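Local structure of beta-lactamase Rm3 (Uncultured bacterium, 5IQK) at residues A[21-26]-A[34-39]. The protein is a zinc-dependent subclass B3 metallo-beta-lactamase that hydrolyses the beta-lactam ring of antibiotics and so probably confers resistance. Sequence-based numbering, arbitrary orientation.
Sequences GNTYYV and VLVTSP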
ATOM      1  N   GLY A  21     -18.034   2.700  -4.955  1.00 28.04           N
ATOM      2  CA  GLY A  21     -18.252   4.132  -5.015  1.00 27.98           C
ATOM      3  C   GLY A  21     -17.160   4.881  -5.751  1.00 24.05           C
ATOM      4  O   GLY A  21     -16.888   4.619  -6.919  1.00 24.26           O
ATOM      5  N   ASN A  22     -16.501   5.791  -5.050  1.00 25.62           N
ATOM      6  CA  ASN A  22     -15.467   6.615  -5.655  1.00 25.49           C
ATOM      7  C   ASN A  22     -14.066   6.018  -5.507  1.00 21.66           C
ATOM      8  O   ASN A  22     -13.080   6.713  -5.721  1.00 21.59           O
ATOM      9  CB  ASN A  22     -15.495   8.027  -5.060  1.00 22.37           C
ATOM     10  CG  ASN A  22     -15.266   8.034  -3.551  1.00 24.07           C
ATOM     11  OD1 ASN A  22     -15.716   7.136  -2.840  1.00 28.72           O
ATOM     12  ND2 ASN A  22     -14.548   9.038  -3.063  1.00 24.83           N
ATOM     13  N   THR A  23     -13.995   4.743  -5.131  1.00 21.25           N
ATOM     14  CA  THR A  23     -12.704   4.056  -4.959  1.00 22.06           C
ATOM     15  C   THR A  23     -12.423   3.100  -6.121  1.00 20.90           C
ATOM     16  O   THR A  23     -13.218   2.200  -6.383  1.00 22.80           O
ATOM     17  CB  THR A  23     -12.661   3.265  -3.636  1.00 21.80           C
ATOM     18  OG1 THR A  23     -12.855   4.152  -2.522  1.00 23.70           O
ATOM     19  CG2 THR A  23     -11.305   2.532  -3.480  1.00 19.05           C
ATOM     20  N   TYR A  24     -11.291   3.288  -6.800  1.00 19.27           N
ATOM     21  CA  TYR A  24     -10.954   2.472  -7.973  1.00 22.84           C
ATOM     22  C   TYR A  24      -9.589   1.815  -7.826  1.00 19.49           C
ATOM     23  O   TYR A  24      -8.698   2.397  -7.207  1.00 19.98           O
ATOM     24  CB  TYR A  24     -10.919   3.310  -9.236  1.00 19.19           C
ATOM     25  CG  TYR A  24     -12.216   4.018  -9.543  1.00 19.55           C
ATOM     26  CD1 TYR A  24     -13.079   3.517 -10.498  1.00 23.92           C
ATOM     27  CD2 TYR A  24     -12.572   5.182  -8.873  1.00 23.62           C
ATOM     28  CE1 TYR A  24     -14.274   4.162 -10.791  1.00 25.86           C
ATOM     29  CE2 TYR A  24     -13.760   5.828  -9.164  1.00 21.88           C
ATOM     30  CZ  TYR A  24     -14.604   5.306 -10.121  1.00 23.84           C
ATOM     31  OH  TYR A  24     -15.791   5.942 -10.412  1.00 24.54           O
ATOM     32  N   TYR A  25      -9.414   0.653  -8.449  1.00 18.56           N
ATOM     33  CA  TYR A  25      -8.092   0.011  -8.557  1.00 20.37           C
ATOM     34  C   TYR A  25      -7.381   0.429  -9.851  1.00 19.76           C
ATOM     35  O   TYR A  25      -7.947   0.302 -10.937  1.00 23.68           O
ATOM     36  CB  TYR A  25      -8.234  -1.505  -8.515  1.00 18.03           C
ATOM     37  CG  TYR A  25      -6.903  -2.237  -8.381  1.00 17.04           C
ATOM     38  CD1 TYR A  25      -6.312  -2.409  -7.139  1.00 20.36           C
ATOM     39  CD2 TYR A  25      -6.246  -2.730  -9.497  1.00 17.71           C
ATOM     40  CE1 TYR A  25      -5.094  -3.079  -7.002  1.00 19.76           C
ATOM     41  CE2 TYR A  25      -5.015  -3.420  -9.373  1.00 19.38           C
ATOM     42  CZ  TYR A  25      -4.458  -3.572  -8.127  1.00 18.94           C
ATOM     43  OH  TYR A  25      -3.257  -4.228  -7.994  1.00 17.70           O
ATOM     44  N   VAL A  26      -6.153   0.934  -9.739  1.00 18.68           N
ATOM     45  CA  VAL A  26      -5.403   1.376 -10.918  1.00 16.43           C
ATOM     46  C   VAL A  26      -3.987   0.795 -10.947  1.00 17.46           C
ATOM     47  O   VAL A  26      -3.114   1.296 -11.668  1.00 19.49           O
ATOM     48  CB  VAL A  26      -5.318   2.921 -10.993  1.00 20.44           C
ATOM     49  CG1 VAL A  26      -6.690   3.513 -11.262  1.00 19.94           C
ATOM     50  CG2 VAL A  26      -4.738   3.488  -9.716  1.00 19.56           C
ATOM     51  N   VAL A  34      -4.371   2.630  -5.764  1.00 19.51           N
ATOM     52  CA  VAL A  34      -5.797   2.877  -5.599  1.00 22.49           C
ATOM     53  C   VAL A  34      -6.108   4.365  -5.796  1.00 18.90           C
ATOM     54  O   VAL A  34      -5.409   5.233  -5.260  1.00 20.32           O
ATOM     55  CB  VAL A  34      -6.288   2.404  -4.193  1.00 20.72           C
ATOM     56  CG1 VAL A  34      -7.707   2.908  -3.894  1.00 20.95           C
ATOM     57  CG2 VAL A  34      -6.239   0.878  -4.102  1.00 21.14           C
ATOM     58  N   LEU A  35      -7.162   4.636  -6.557  1.00 19.00           N
ATOM     59  CA  LEU A  35      -7.615   5.996  -6.835  1.00 23.69           C
ATOM     60  C   LEU A  35      -8.936   6.270  -6.121  1.00 23.13           C
ATOM     61  O   LEU A  35      -9.890   5.502  -6.246  1.00 20.72           O
ATOM     62  CB  LEU A  35      -7.763   6.198  -8.344  1.00 19.08           C
ATOM     63  CG  LEU A  35      -8.084   7.607  -8.849  1.00 23.17           C
ATOM     64  CD1 LEU A  35      -6.872   8.515  -8.695  1.00 23.78           C
ATOM     65  CD2 LEU A  35      -8.551   7.540 -10.315  1.00 22.28           C
ATOM     66  N   VAL A  36      -8.975   7.353  -5.352  1.00 20.05           N
ATOM     67  CA  VAL A  36     -10.176   7.751  -4.645  1.00 22.92           C
ATOM     68  C   VAL A  36     -10.560   9.148  -5.143  1.00 21.65           C
ATOM     69  O   VAL A  36      -9.835  10.116  -4.917  1.00 22.70           O
ATOM     70  CB  VAL A  36      -9.989   7.762  -3.104  1.00 23.50           C
ATOM     71  CG1 VAL A  36     -11.343   7.977  -2.422  1.00 24.23           C
ATOM     72  CG2 VAL A  36      -9.309   6.469  -2.616  1.00 21.51           C
ATOM     73  N   THR A  37     -11.695   9.245  -5.818  1.00 23.59           N
ATOM     74  CA  THR A  37     -12.000  10.421  -6.628  1.00 25.89           C
ATOM     75  C   THR A  37     -12.989  11.393  -5.985  1.00 24.41           C
ATOM     76  O   THR A  37     -13.762  11.029  -5.098  1.00 27.57           O
ATOM     77  CB  THR A  37     -12.581  10.004  -7.987  1.00 25.88           C
ATOM     78  OG1 THR A  37     -13.833   9.340  -7.781  1.00 26.67           O
ATOM     79  CG2 THR A  37     -11.619   9.059  -8.729  1.00 25.22           C
ATOM     80  N   SER A  38     -12.957  12.633  -6.458  1.00 26.82           N
ATOM     81  CA  SER A  38     -13.974  13.621  -6.110  1.00 25.20           C
ATOM     82  C   SER A  38     -13.977  14.702  -7.182  1.00 29.48           C
ATOM     83  O   SER A  38     -13.058  14.781  -7.993  1.00 26.70           O
ATOM     84  CB  SER A  38     -13.715  14.227  -4.729  1.00 25.30           C
ATOM     85  OG  SER A  38     -12.846  15.343  -4.817  1.00 25.86           O
ATOM     86  N   PRO A  39     -15.025  15.541  -7.205  1.00 30.91           N
ATOM     87  CA  PRO A  39     -15.041  16.620  -8.199  1.00 33.67           C
ATOM     88  C   PRO A  39     -14.019  17.717  -7.895  1.00 35.11           C
ATOM     89  O   PRO A  39     -13.767  18.576  -8.739  1.00 38.78           O
ATOM     90  CB  PRO A  39     -16.473  17.151  -8.113  1.00 35.72           C
ATOM     91  CG  PRO A  39     -16.939  16.777  -6.748  1.00 35.77           C
ATOM     92  CD  PRO A  39     -16.281  15.468  -6.439  1.00 34.66           C
TER
HETATM   93  O   HOH W   1     -16.235   8.311  -9.159  1.00 27.43           O
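Strands 23-25 and 34-36 pair as an antiparallel beta hairpin within one of the two sheets of the metallo-beta-lactamase alpha-beta/beta-alpha sandwich. Tyr24 and Leu35 form the hydrogen-bonded pair, with Tyr24 N 2.7 Å from Leu35 O and Leu35 N 2.8 Å from Tyr24 O. Beyond the strand ends, Asn22 prolongs the pairing in two ways: Asn22 O accepts a hydrogen bond from Thr37 N at 2.9 Å, and its side-chain ND2 reaches Thr37 O at 3.0 Å, so that backbone and side chain together grip the backbone of Thr37. That second bond is nearly straight (170°) and lies in the plane of the Asn22 amide. At its other end the amide is held by a hydrogen bond between OD1 and Ser166 OG, while Asn22 ND2 also lies against Val36 CG1 at 3.4 Å.

On the face of Thr23, Tyr25, Val34 and Val36, with Thr23 OG1 beside the backbone N (chi1 -60°), where Ser166 OG bonds it, CG2 lies anti to that N and meets Val34 CG1 at 3.6 Å. On the other face, the side chains of Tyr24 and Thr37 cross at about a right angle, with Tyr24 CE2 3.9 Å from Thr37 CG2, while a water bridges Tyr24 OH and Thr37 OG1.

Strands 17-20 and 42-45 flank the hairpin in its sheet. Val26 and Leu35 pack on Ile60 of helix 53-62, whereas Thr23 and Val34 face Met175 and Tyr177 of strand 171-178 in the second sheet.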